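Local coordinates for D-mannose isomerase (Marinomonas mediterranea, PDB 5X32), which catalyses the reversible isomerisation of D-mannose to D-fructose, and of D-lyxose with lower efficiency, at residues 292-297 with 338-343; 10-15 with 383-388; 50-55 with 83-88; 36-41 with 56-61; 158-161 with 166-169. All coordinates share one frame; numbering follows the deposited sequence.

Contact 1: residues 292-297 with 338-343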
# COMPACT_ATOMS: atom_id res chain seq x y z
N GLY A 292 12.09 -19.58 -5.48
CA GLY A 292 10.76 -19.00 -5.33
C GLY A 292 10.67 -17.51 -5.02
O GLY A 292 11.65 -16.90 -4.62
N GLY A 293 9.48 -16.93 -5.23
CA GLY A 293 9.21 -15.56 -4.84
C GLY A 293 9.68 -14.52 -5.84
O GLY A 293 10.55 -14.80 -6.66
N LEU A 294 9.15 -13.31 -5.75
CA LEU A 294 9.60 -12.24 -6.63
C LEU A 294 10.71 -11.41 -6.02
O LEU A 294 10.66 -10.98 -4.86
CB LEU A 294 8.45 -11.30 -7.00
CG LEU A 294 7.25 -11.93 -7.68
CD1 LEU A 294 6.01 -11.21 -7.25
CD2 LEU A 294 7.43 -11.93 -9.22
N HIS A 295 11.75 -11.24 -6.83
CA HIS A 295 12.83 -10.32 -6.54
C HIS A 295 12.33 -8.89 -6.46
O HIS A 295 11.24 -8.57 -6.94
CB HIS A 295 13.92 -10.47 -7.60
CG HIS A 295 14.56 -11.82 -7.59
ND1 HIS A 295 14.91 -12.49 -8.74
CD2 HIS A 295 14.91 -12.63 -6.56
CE1 HIS A 295 15.45 -13.66 -8.42
NE2 HIS A 295 15.46 -13.76 -7.10
N TYR A 296 13.12 -8.03 -5.85
CA TYR A 296 12.69 -6.67 -5.56
C TYR A 296 12.76 -5.73 -6.76
O TYR A 296 11.93 -4.86 -6.91
CB TYR A 296 13.53 -6.11 -4.42
CG TYR A 296 13.05 -4.80 -3.86
CD1 TYR A 296 11.75 -4.65 -3.40
CD2 TYR A 296 13.92 -3.73 -3.75
CE1 TYR A 296 11.32 -3.46 -2.84
CE2 TYR A 296 13.50 -2.54 -3.21
CZ TYR A 296 12.20 -2.40 -2.76
OH TYR A 296 11.81 -1.19 -2.22
N GLY A 297 13.75 -5.93 -7.62
CA GLY A 297 13.93 -5.02 -8.73
C GLY A 297 14.82 -5.56 -9.82
O GLY A 297 15.79 -6.29 -9.55
N LEU A 338 -1.35 -19.39 -6.53
CA LEU A 338 -0.92 -20.49 -5.66
C LEU A 338 0.59 -20.49 -5.45
O LEU A 338 1.06 -20.82 -4.37
CB LEU A 338 -1.38 -21.84 -6.21
CG LEU A 338 -2.90 -22.01 -6.14
CD1 LEU A 338 -3.30 -23.37 -6.64
CD2 LEU A 338 -3.44 -21.73 -4.73
N THR A 339 1.36 -20.18 -6.49
CA THR A 339 2.82 -20.14 -6.31
C THR A 339 3.23 -19.04 -5.33
O THR A 339 4.11 -19.24 -4.49
CB THR A 339 3.56 -19.95 -7.65
OG1 THR A 339 3.07 -18.78 -8.31
CG2 THR A 339 3.33 -21.16 -8.54
N LEU A 340 2.60 -17.88 -5.44
CA LEU A 340 2.93 -16.76 -4.57
C LEU A 340 2.56 -17.06 -3.12
O LEU A 340 3.34 -16.80 -2.20
CB LEU A 340 2.25 -15.49 -5.07
CG LEU A 340 2.88 -14.99 -6.38
CD1 LEU A 340 1.92 -14.06 -7.12
CD2 LEU A 340 4.19 -14.28 -6.06
N TRP A 341 1.37 -17.62 -2.92
CA TRP A 341 1.00 -18.06 -1.59
C TRP A 341 1.92 -19.17 -1.05
O TRP A 341 2.25 -19.17 0.13
CB TRP A 341 -0.46 -18.52 -1.55
CG TRP A 341 -1.41 -17.43 -1.17
CD1 TRP A 341 -2.30 -16.80 -1.99
CD2 TRP A 341 -1.55 -16.82 0.13
NE1 TRP A 341 -3.00 -15.84 -1.28
CE2 TRP A 341 -2.56 -15.83 0.02
CE3 TRP A 341 -0.94 -17.02 1.38
CZ2 TRP A 341 -2.96 -15.05 1.11
CZ3 TRP A 341 -1.34 -16.22 2.47
CH2 TRP A 341 -2.34 -15.25 2.32
N GLU A 342 2.32 -20.12 -1.90
CA GLU A 342 3.19 -21.19 -1.43
C GLU A 342 4.51 -20.62 -0.94
O GLU A 342 4.92 -20.89 0.19
CB GLU A 342 3.41 -22.24 -2.52
CG GLU A 342 2.22 -23.18 -2.65
CD GLU A 342 2.23 -24.00 -3.94
OE1 GLU A 342 3.26 -24.02 -4.66
OE2 GLU A 342 1.18 -24.61 -4.23
N PHE A 343 5.13 -19.78 -1.77
CA PHE A 343 6.37 -19.15 -1.35
C PHE A 343 6.18 -18.40 -0.03
O PHE A 343 7.01 -18.50 0.88
CB PHE A 343 6.89 -18.18 -2.41
CG PHE A 343 8.02 -17.32 -1.93
CD1 PHE A 343 9.32 -17.80 -1.89
CD2 PHE A 343 7.79 -16.04 -1.45
CE1 PHE A 343 10.36 -17.01 -1.44
CE2 PHE A 343 8.82 -15.25 -1.00
CZ PHE A 343 10.12 -15.75 -0.99
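Phe343 of helix 331-347 sets one ring face over Gly293, with Gly292 beside it at CD1 and CE1, in the loop that leads from helix 271-286 to strand 297-298. The side chain leaves the helix with CG opposite the backbone N (chi1 169°), and this torsion carries the ring outward to the loop. From the root outward, Phe343 CB stands 4.0 Å from Gly293 N, and the next atom, CG, is already over the loop, 3.6 Å from Gly293 CA. On one branch CD1 lies 3.4 Å from Gly292 C, and CE1 beyond it comes to 3.4 Å from Gly292 O. The other branch, CD2 and CE2, passes over Gly293 CA, and Phe343 CZ at the tip is 4.0 Å from Gly293 CA. That carbon is therefore nearly centred on the ring face, 8° off the normal, a CH-pi contact. One helical turn back, Leu340 sends CD2 to Leu294 CD1 at 3.8 Å, the two leucines crossing at a slant. Leu294 also leans on helix 311-328, from which Gln314 OE1 accepts its backbone N-H. This is the (alpha/alpha)6-barrel fold of the N-acylglucosamine 2-epimerase family, and the contact holds an inter-helix loop to a neighbouring helix. The bare Gly293 lets the ring come this close, since a CB there would run into Phe343 CZ. Between these two segments the hold is probably dispersion and a weakly polarised C-H over the ring, with the leucine pair adding to it, while the loop's hydrogen bond goes to Gln314.

Contact 2: residues 10-15 with 383-388; sequences TFLEAH and GACYEV
Leu12 forks over the helix opposite: its CD1 reaches Val388 CG1 at 3.7 Å, while CD2 lies 3.9 Å from Cys385 SG. The leucine and the valine cross at about a right angle, CD1 of the one against CG1 of the other. Cys385 SG has a second neighbour one turn further along, His15, whose CD2 is 3.6 Å away. His15 gets there because its CG stands across from the backbone N (chi1 170°), which swings the imidazole to the side of the sulfur; SG approaches the ring at a slant, 4.7 Å from its centroid. Segments 10-15 and 383-388, of helices 9-23 and 379-390, run antiparallel at 153°, their axes 9.8 Å apart at closest approach, and in this (alpha/alpha)6 barrel they bring the first helix of the chain against the last. Trp341 of helix 331-347 packs on Leu12, His15 and Cys385 alike and adds an aromatic neighbour to this buried group. An alanine in place of Leu12 would remove both branches and would probably leave Val388 CG1 and Cys385 SG facing a gap between the helices. Other faces of helix 9-23 are of a different kind. Thr10 and Ala14 are exposed, and Glu13 turns away from helix 379-390, its OE1 making a long, weak ion pair with Lys9 NZ. On the partner helix, Glu387 is likewise partly open to solvent and does not touch residues 10-15.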
# COMPACT_ATOMS: atom_id res chain seq x y z
N THR A 10 -12.29 -19.26 4.55
CA THR A 10 -11.80 -19.68 5.85
C THR A 10 -10.32 -19.40 6.03
O THR A 10 -9.92 -18.82 7.06
CB THR A 10 -12.05 -21.17 6.09
OG1 THR A 10 -13.46 -21.40 6.17
CG2 THR A 10 -11.46 -21.59 7.39
N PHE A 11 -9.52 -19.77 5.03
CA PHE A 11 -8.08 -19.56 5.17
C PHE A 11 -7.73 -18.09 5.29
O PHE A 11 -7.00 -17.69 6.21
CB PHE A 11 -7.28 -20.12 4.02
CG PHE A 11 -5.86 -19.66 4.05
CD1 PHE A 11 -4.99 -20.18 5.00
CD2 PHE A 11 -5.40 -18.70 3.19
CE1 PHE A 11 -3.69 -19.75 5.06
CE2 PHE A 11 -4.10 -18.28 3.25
CZ PHE A 11 -3.24 -18.80 4.19
N LEU A 12 -8.24 -17.29 4.35
CA LEU A 12 -7.92 -15.87 4.29
C LEU A 12 -8.30 -15.16 5.59
O LEU A 12 -7.52 -14.36 6.13
CB LEU A 12 -8.60 -15.22 3.09
CG LEU A 12 -7.98 -15.67 1.77
CD1 LEU A 12 -8.87 -15.32 0.58
CD2 LEU A 12 -6.56 -15.13 1.57
N GLU A 13 -9.48 -15.48 6.11
CA GLU A 13 -9.95 -14.90 7.36
C GLU A 13 -9.09 -15.35 8.54
O GLU A 13 -8.83 -14.56 9.47
CB GLU A 13 -11.40 -15.28 7.60
CG GLU A 13 -12.35 -14.33 6.92
CD GLU A 13 -13.78 -14.84 6.91
OE1 GLU A 13 -14.02 -15.92 7.51
OE2 GLU A 13 -14.66 -14.14 6.34
N ALA A 14 -8.66 -16.61 8.50
CA ALA A 14 -7.81 -17.18 9.56
C ALA A 14 -6.46 -16.47 9.61
O ALA A 14 -5.98 -16.09 10.70
CB ALA A 14 -7.63 -18.64 9.32
N HIS A 15 -5.87 -16.29 8.44
CA HIS A 15 -4.58 -15.64 8.30
C HIS A 15 -4.63 -14.18 8.72
O HIS A 15 -3.71 -13.68 9.41
CB HIS A 15 -4.08 -15.74 6.87
CG HIS A 15 -2.88 -14.90 6.60
ND1 HIS A 15 -1.62 -15.26 7.01
CD2 HIS A 15 -2.76 -13.69 6.01
CE1 HIS A 15 -0.76 -14.32 6.66
NE2 HIS A 15 -1.42 -13.35 6.06
N GLY A 383 -4.59 -6.14 3.46
CA GLY A 383 -5.31 -5.55 2.35
C GLY A 383 -5.46 -6.52 1.18
O GLY A 383 -6.57 -6.67 0.63
N ALA A 384 -4.38 -7.20 0.82
CA ALA A 384 -4.43 -8.15 -0.30
C ALA A 384 -5.43 -9.25 -0.02
O ALA A 384 -6.28 -9.57 -0.88
CB ALA A 384 -3.04 -8.75 -0.58
N CYS A 385 -5.37 -9.78 1.21
CA CYS A 385 -6.33 -10.81 1.60
C CYS A 385 -7.77 -10.28 1.52
O CYS A 385 -8.65 -10.96 0.98
CB CYS A 385 -6.05 -11.31 3.00
SG CYS A 385 -4.51 -12.22 3.20
N TYR A 386 -8.00 -9.06 2.01
CA TYR A 386 -9.34 -8.43 2.02
C TYR A 386 -9.92 -8.29 0.62
O TYR A 386 -11.12 -8.54 0.41
CB TYR A 386 -9.29 -7.04 2.68
CG TYR A 386 -9.24 -7.05 4.20
CD1 TYR A 386 -10.05 -7.90 4.96
CD2 TYR A 386 -8.35 -6.23 4.88
CE1 TYR A 386 -9.98 -7.90 6.36
CE2 TYR A 386 -8.27 -6.23 6.25
CZ TYR A 386 -9.09 -7.06 6.98
OH TYR A 386 -8.98 -7.03 8.34
N GLU A 387 -9.07 -7.90 -0.33
CA GLU A 387 -9.59 -7.73 -1.66
C GLU A 387 -9.84 -9.06 -2.36
O GLU A 387 -10.82 -9.17 -3.10
CB GLU A 387 -8.69 -6.84 -2.52
CG GLU A 387 -9.48 -6.34 -3.71
CD GLU A 387 -9.74 -4.86 -3.61
OE1 GLU A 387 -9.30 -4.24 -2.61
OE2 GLU A 387 -10.49 -4.34 -4.46
N VAL A 388 -9.03 -10.08 -2.08
CA VAL A 388 -9.40 -11.38 -2.62
C VAL A 388 -10.74 -11.79 -2.01
O VAL A 388 -11.62 -12.32 -2.71
CB VAL A 388 -8.35 -12.44 -2.35
CG1 VAL A 388 -8.84 -13.80 -2.82
CG2 VAL A 388 -7.05 -12.07 -3.03

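Contact 3: residues 50-55 with 83-88; sequences RHLVSS and QYLRQR
Ser55 OG lies at the rim of the Tyr84 ring, near its plane and 3.7 Å from Tyr84 CE2, and probably accepts a hydrogen bond from Gln36 NE2. The contact joins two successive helices of the (alpha/alpha)6 barrel, 52-69 and 72-89, near the point where strand 49-51 gives way to the first of them. His51 is the N-cap there: its ND1 accepts Val53 N at 2.9 Å, with the donor in the imidazole plane. From the strand, Arg50 crosses Tyr84 at about a right angle, and its CD comes within 3.3 Å of Tyr84 OH. The charged end goes on past the phenol to Asp29, by a salt bridge, and to the carbonyl of Pro47. Tyr84 is held from within its own helix too, since Arg88 CB covers one ring face, displaced toward the rim. A serine in place of Tyr84 would lose the whole ring and is likely to leave Arg50 CD and Ser55 OG without the surface they rest against. Beside these polar groups lies an apolar pair. Both leucines have CG opposite the backbone N (chi1 -178° and 178°), and Leu52 CD1 meets Leu85 CD1 at 3.7 Å.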
# COMPACT_ATOMS: atom_id res chain seq x y z
N ARG A 50 7.68 7.68 15.75
CA ARG A 50 6.47 7.41 15.01
C ARG A 50 6.43 8.11 13.67
O ARG A 50 6.92 9.24 13.50
CB ARG A 50 5.24 7.74 15.83
CG ARG A 50 5.04 6.66 16.86
CD ARG A 50 4.24 7.08 18.03
NE ARG A 50 4.67 6.34 19.21
CZ ARG A 50 3.84 5.94 20.17
NH1 ARG A 50 2.55 6.20 20.07
NH2 ARG A 50 4.32 5.27 21.20
N HIS A 51 5.84 7.39 12.73
CA HIS A 51 5.81 7.80 11.34
C HIS A 51 4.38 7.88 10.86
O HIS A 51 3.56 7.00 11.17
CB HIS A 51 6.60 6.83 10.47
CG HIS A 51 6.91 7.34 9.11
ND1 HIS A 51 5.93 7.58 8.16
CD2 HIS A 51 8.09 7.65 8.52
CE1 HIS A 51 6.50 8.04 7.06
NE2 HIS A 51 7.80 8.09 7.25
N LEU A 52 4.10 8.90 10.08
CA LEU A 52 2.75 9.13 9.59
C LEU A 52 2.21 7.89 8.86
O LEU A 52 1.04 7.53 9.04
CB LEU A 52 2.75 10.33 8.64
CG LEU A 52 1.40 10.74 8.07
CD1 LEU A 52 0.46 11.18 9.22
CD2 LEU A 52 1.61 11.81 7.04
N VAL A 53 3.07 7.20 8.10
CA VAL A 53 2.64 6.05 7.31
C VAL A 53 2.16 4.90 8.22
O VAL A 53 1.15 4.27 7.93
CB VAL A 53 3.75 5.57 6.32
CG1 VAL A 53 3.36 4.28 5.58
CG2 VAL A 53 4.06 6.66 5.32
N SER A 54 2.83 4.65 9.34
CA SER A 54 2.30 3.62 10.24
C SER A 54 1.09 4.13 11.04
O SER A 54 0.17 3.36 11.34
CB SER A 54 3.36 3.10 11.22
OG SER A 54 4.35 2.32 10.57
N SER A 55 1.08 5.43 11.33
CA SER A 55 -0.04 6.01 12.07
C SER A 55 -1.33 5.86 11.27
O SER A 55 -2.37 5.53 11.84
CB SER A 55 0.20 7.49 12.41
OG SER A 55 1.09 7.63 13.51
N GLN A 83 -7.62 9.71 16.60
CA GLN A 83 -7.34 10.77 17.57
C GLN A 83 -5.87 11.15 17.50
O GLN A 83 -5.53 12.33 17.41
CB GLN A 83 -7.74 10.33 18.98
CG GLN A 83 -9.23 10.34 19.22
CD GLN A 83 -9.62 9.68 20.52
OE1 GLN A 83 -8.77 9.39 21.37
NE2 GLN A 83 -10.92 9.43 20.69
N TYR A 84 -5.00 10.14 17.52
CA TYR A 84 -3.57 10.44 17.43
C TYR A 84 -3.22 11.15 16.13
O TYR A 84 -2.33 12.00 16.07
CB TYR A 84 -2.75 9.17 17.51
CG TYR A 84 -1.28 9.40 17.67
CD1 TYR A 84 -0.74 9.77 18.89
CD2 TYR A 84 -0.42 9.30 16.58
CE1 TYR A 84 0.62 9.98 19.04
CE2 TYR A 84 0.94 9.51 16.71
CZ TYR A 84 1.45 9.85 17.94
OH TYR A 84 2.81 10.06 18.06
N LEU A 85 -3.91 10.76 15.07
CA LEU A 85 -3.63 11.33 13.77
C LEU A 85 -3.90 12.82 13.83
O LEU A 85 -3.05 13.64 13.46
CB LEU A 85 -4.47 10.66 12.68
CG LEU A 85 -4.29 11.22 11.26
CD1 LEU A 85 -2.84 11.14 10.81
CD2 LEU A 85 -5.19 10.47 10.28
N ARG A 86 -5.06 13.18 14.37
CA ARG A 86 -5.52 14.56 14.28
C ARG A 86 -4.94 15.49 15.34
O ARG A 86 -4.79 16.69 15.10
CB ARG A 86 -7.04 14.58 14.37
CG ARG A 86 -7.71 13.65 13.40
CD ARG A 86 -9.05 14.19 13.05
NE ARG A 86 -8.88 15.41 12.27
CZ ARG A 86 -9.67 16.46 12.37
NH1 ARG A 86 -10.68 16.45 13.24
NH2 ARG A 86 -9.43 17.53 11.61
N GLN A 87 -4.58 14.96 16.49
CA GLN A 87 -4.10 15.83 17.57
C GLN A 87 -2.59 15.94 17.64
O GLN A 87 -2.06 16.94 18.14
CB GLN A 87 -4.67 15.35 18.90
CG GLN A 87 -6.17 15.16 18.82
CD GLN A 87 -6.78 14.57 20.07
OE1 GLN A 87 -6.07 14.23 21.02
NE2 GLN A 87 -8.10 14.41 20.05
N ARG A 88 -1.90 14.92 17.15
CA ARG A 88 -0.45 14.90 17.23
C ARG A 88 0.17 15.13 15.86
O ARG A 88 1.14 15.89 15.75
CB ARG A 88 0.04 13.58 17.83
CG ARG A 88 1.53 13.51 17.99
CD ARG A 88 2.05 14.75 18.64
NE ARG A 88 3.49 14.70 18.87
CZ ARG A 88 4.35 15.31 18.07
NH1 ARG A 88 3.90 15.99 17.02
NH2 ARG A 88 5.66 15.25 18.31

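Contact 4: residues 36-41 with 56-61. With PO4 (phosphate ion), chain C.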
# COMPACT_ATOMS: atom_id res chain seq x y z
N GLN A 36 5.18 1.47 16.73
CA GLN A 36 5.37 1.26 15.31
C GLN A 36 6.63 0.47 14.95
O GLN A 36 7.00 0.34 13.77
CB GLN A 36 5.36 2.62 14.60
CG GLN A 36 4.01 3.34 14.70
CD GLN A 36 4.00 4.72 14.03
OE1 GLN A 36 5.01 5.18 13.50
NE2 GLN A 36 2.83 5.34 14.01
N PHE A 37 7.25 -0.14 15.96
CA PHE A 37 8.49 -0.86 15.73
C PHE A 37 8.47 -2.19 16.48
O PHE A 37 8.67 -2.24 17.70
CB PHE A 37 9.70 -0.02 16.17
CG PHE A 37 10.02 1.14 15.27
CD1 PHE A 37 9.31 2.34 15.37
CD2 PHE A 37 11.06 1.06 14.35
CE1 PHE A 37 9.63 3.42 14.56
CE2 PHE A 37 11.38 2.13 13.52
CZ PHE A 37 10.67 3.31 13.63
N PHE A 38 8.30 -3.27 15.73
CA PHE A 38 8.08 -4.56 16.35
C PHE A 38 9.14 -5.56 15.96
O PHE A 38 9.52 -5.68 14.79
CB PHE A 38 6.69 -5.08 15.98
CG PHE A 38 5.59 -4.13 16.33
CD1 PHE A 38 5.02 -4.15 17.59
CD2 PHE A 38 5.13 -3.21 15.41
CE1 PHE A 38 4.01 -3.27 17.92
CE2 PHE A 38 4.11 -2.33 15.73
CZ PHE A 38 3.56 -2.36 16.99
N LYS A 39 9.56 -6.32 16.96
CA LYS A 39 10.48 -7.42 16.79
C LYS A 39 9.69 -8.62 16.27
O LYS A 39 8.46 -8.61 16.32
CB LYS A 39 11.14 -7.72 18.14
CG LYS A 39 12.64 -7.78 18.11
CD LYS A 39 13.29 -6.43 17.96
CE LYS A 39 14.69 -6.62 17.42
NZ LYS A 39 15.50 -5.39 17.53
N ASP A 40 10.37 -9.64 15.76
CA ASP A 40 9.67 -10.84 15.33
C ASP A 40 8.72 -11.40 16.40
O ASP A 40 7.62 -11.84 16.08
CB ASP A 40 10.64 -11.95 14.91
CG ASP A 40 11.35 -11.67 13.57
OD1 ASP A 40 10.83 -10.88 12.75
OD2 ASP A 40 12.42 -12.28 13.33
N ASP A 41 9.17 -11.36 17.66
CA ASP A 41 8.44 -11.99 18.78
C ASP A 41 7.25 -11.15 19.27
O ASP A 41 6.42 -11.62 20.05
CB ASP A 41 9.43 -12.23 19.93
CG ASP A 41 9.98 -10.91 20.54
OD1 ASP A 41 9.39 -9.83 20.30
OD2 ASP A 41 11.01 -10.93 21.25
N THR A 56 -1.26 6.09 9.96
CA THR A 56 -2.44 5.92 9.11
C THR A 56 -2.70 4.45 8.80
O THR A 56 -3.85 3.99 8.84
CB THR A 56 -2.31 6.74 7.78
OG1 THR A 56 -1.14 6.33 7.08
CG2 THR A 56 -2.19 8.23 8.04
N ARG A 57 -1.64 3.70 8.53
CA ARG A 57 -1.86 2.32 8.10
C ARG A 57 -2.49 1.51 9.20
O ARG A 57 -3.31 0.63 8.91
CB ARG A 57 -0.55 1.68 7.64
CG ARG A 57 -0.18 2.08 6.23
CD ARG A 57 1.06 1.36 5.75
NE ARG A 57 1.52 1.93 4.49
CZ ARG A 57 2.44 1.36 3.73
NH1 ARG A 57 2.98 0.21 4.10
NH2 ARG A 57 2.82 1.93 2.58
N PHE A 58 -2.16 1.81 10.47
CA PHE A 58 -2.78 1.08 11.58
C PHE A 58 -4.27 1.39 11.66
O PHE A 58 -5.09 0.53 12.00
CB PHE A 58 -2.10 1.41 12.91
CG PHE A 58 -0.95 0.50 13.25
CD1 PHE A 58 -1.16 -0.86 13.43
CD2 PHE A 58 0.33 0.99 13.38
CE1 PHE A 58 -0.13 -1.71 13.74
CE2 PHE A 58 1.38 0.14 13.70
CZ PHE A 58 1.15 -1.20 13.88
N ILE A 59 -4.61 2.62 11.28
CA ILE A 59 -6.01 3.00 11.21
C ILE A 59 -6.69 2.13 10.18
O ILE A 59 -7.74 1.54 10.47
CB ILE A 59 -6.18 4.48 10.86
CG1 ILE A 59 -5.84 5.33 12.10
CG2 ILE A 59 -7.61 4.77 10.40
CD1 ILE A 59 -5.70 6.79 11.83
N PHE A 60 -6.06 1.98 9.02
CA PHE A 60 -6.58 1.04 8.03
C PHE A 60 -6.76 -0.38 8.61
O PHE A 60 -7.81 -1.01 8.41
CB PHE A 60 -5.64 0.99 6.82
CG PHE A 60 -6.04 -0.03 5.80
CD1 PHE A 60 -5.61 -1.34 5.89
CD2 PHE A 60 -6.88 0.32 4.76
CE1 PHE A 60 -6.00 -2.27 4.95
CE2 PHE A 60 -7.28 -0.60 3.82
CZ PHE A 60 -6.84 -1.89 3.91
N ASN A 61 -5.74 -0.87 9.32
CA ASN A 61 -5.81 -2.19 9.94
C ASN A 61 -7.07 -2.37 10.76
O ASN A 61 -7.92 -3.22 10.46
CB ASN A 61 -4.63 -2.42 10.89
CG ASN A 61 -3.35 -2.79 10.19
OD1 ASN A 61 -3.16 -2.50 9.00
ND2 ASN A 61 -2.45 -3.43 10.94
P PO4 C . 4.98 1.26 -1.65
O1 PO4 C . 5.27 2.46 -2.52
O2 PO4 C . 6.23 0.41 -1.54
O3 PO4 C . 3.87 0.39 -2.22
O4 PO4 C . 4.53 1.80 -0.32
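Torsions aim the two phenyl rings at each other: Phe38 has CG opposite its carbonyl carbon (chi1 -56°), and Phe58, at chi1 -91°, leans out from helix 52-69, so that they meet from opposite directions. This is where the long loop between helix 9-23 and strand 49-51 is laid against helix 52-69 of the (alpha/alpha)6 barrel. Phe38 CE2 comes to 3.7 Å from Phe58 CZ, arriving at the edge of the Phe58 ring, near its plane. Gln36 CG, at 4.3 Å from Phe58 CE2, touches that edge as well, while its amide looks the other way, OE1 accepting the backbone N-H of His51. Further rings complete the cluster: Tyr23 meets Phe38 edge to face, and Phe34 lies against Phe58. On another side of the helix Arg57 extends from CG to NE and packs against Tyr379 and His380; by similarity the latter is a proton donor or acceptor in catalysis. A phosphate ion, probably from the crystallisation liquor, lies off the guanidinium edge and is hydrogen-bonded also by Tyr113 OH and His178 NE2. The arginine's own bond to it is weak: Arg57 NH2 to phosphate O4, 3.4 Å with 138° at the hydrogen.

Contact 5: residues 158-161 with 166-169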
# COMPACT_ATOMS: atom_id res chain seq x y z
N ASP A 158 5.81 15.42 -5.53
CA ASP A 158 6.09 14.52 -4.44
C ASP A 158 6.12 15.20 -3.08
O ASP A 158 5.38 14.80 -2.18
CB ASP A 158 7.41 13.80 -4.69
CG ASP A 158 7.75 12.80 -3.59
OD1 ASP A 158 6.80 12.24 -2.99
OD2 ASP A 158 8.95 12.58 -3.33
N GLU A 159 6.95 16.22 -2.93
CA GLU A 159 7.08 16.84 -1.62
C GLU A 159 7.33 18.34 -1.66
O GLU A 159 8.00 18.87 -2.55
CB GLU A 159 8.17 16.13 -0.81
CG GLU A 159 9.56 16.28 -1.35
CD GLU A 159 10.60 16.06 -0.28
OE1 GLU A 159 10.95 17.03 0.43
OE2 GLU A 159 11.06 14.90 -0.14
N ILE A 160 6.74 19.02 -0.68
CA ILE A 160 7.00 20.42 -0.37
C ILE A 160 7.54 20.55 1.07
O ILE A 160 7.15 19.78 1.96
CB ILE A 160 5.72 21.25 -0.52
CG1 ILE A 160 5.01 20.91 -1.84
CG2 ILE A 160 6.00 22.74 -0.39
CD1 ILE A 160 3.52 21.14 -1.81
N SER A 161 8.37 21.55 1.34
CA SER A 161 8.94 21.71 2.67
C SER A 161 7.85 22.09 3.68
O SER A 161 6.70 22.33 3.29
CB SER A 161 10.04 22.76 2.65
OG SER A 161 9.51 24.01 2.26
N THR A 166 9.38 25.70 -0.42
CA THR A 166 10.34 25.06 -1.31
C THR A 166 9.80 23.76 -1.91
O THR A 166 9.67 22.76 -1.21
CB THR A 166 11.66 24.74 -0.57
OG1 THR A 166 12.20 25.95 -0.01
CG2 THR A 166 12.67 24.12 -1.51
N VAL A 167 9.52 23.77 -3.20
CA VAL A 167 9.01 22.56 -3.84
C VAL A 167 10.17 21.71 -4.35
O VAL A 167 11.12 22.20 -4.95
CB VAL A 167 8.05 22.89 -5.01
CG1 VAL A 167 7.73 21.63 -5.81
CG2 VAL A 167 6.76 23.52 -4.47
N SER A 168 10.09 20.42 -4.09
CA SER A 168 11.11 19.50 -4.55
C SER A 168 11.01 19.33 -6.06
O SER A 168 9.91 19.24 -6.61
CB SER A 168 10.97 18.15 -3.86
OG SER A 168 12.16 17.40 -4.00
N PRO A 169 12.17 19.31 -6.74
CA PRO A 169 12.21 19.06 -8.19
C PRO A 169 11.77 17.63 -8.49
O PRO A 169 11.51 17.31 -9.65
CB PRO A 169 13.69 19.24 -8.56
CG PRO A 169 14.38 19.74 -7.32
CD PRO A 169 13.51 19.45 -6.15
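Ser168 N donates to Glu159 O at 3.0 Å in a bond that is nearly straight both at the hydrogen (164°) and along the carbonyl. Its counterpart, Ser161 N to Thr166 O, is 3.1 Å long and more bent, the donor standing 28° out of the carbonyl plane. These two bonds flank Ile160 and Val167, a non-hydrogen-bonded antiparallel pair whose CA atoms are 4.5 Å apart. The backbone of Ile160 pairs instead with Asn110 of strand 104-111. The arrangement is a short hairpin-like return: the end of strand 155-160 comes back on residues 166-169, which form no regular strand, through a single beta bridge at the surface of the protein. At both ends the reciprocal bond of a regular antiparallel pair is replaced by something else. Ser161 O takes a hydrogen bond from Asn110 ND2, and Thr166 N turns to the serine hydroxyl, 3.2 Å from Ser161 OG, a bond to be read with caution because the position of OG is doubtful. Ser168 O, likewise, is used by Arg171 NH1. The side chains divide between two faces. Ile160 and Val167 point the same way and lie alongside each other, with Ile160 CG1 4.1 Å from Val167 CG2. On the other face Glu159 has CG between its backbone N and carbonyl carbon (chi1 66°), which lays Glu159 CG beside Ser168 CB at 3.4 Å. Its neighbours on strand 104-111 are Thr109 and His111.

Contacts 1 to 4 are buried among the barrel helices, whereas contact 5 lies at the surface, on a hairpin-like return of the sheet that strand 49-51 of contact 3 also joins. Chemistry follows place: contact 5 alone has backbone hydrogen bonds across its segments; the others have no hydrogen bond across theirs and pack mainly through apolar and aromatic groups, contact 3 with polar atoms at its tyrosine. Contacts 1 and 2 meet through Trp341, whose indole reaches Phe11, Leu12, His15 and Cys385. Contacts 3 and 4 share helix 52-69 and are joined by Gln36. Contact 2 closes a loop of chain that encloses all the rest, and it touches contact 4 where Gly383 packs on Phe60.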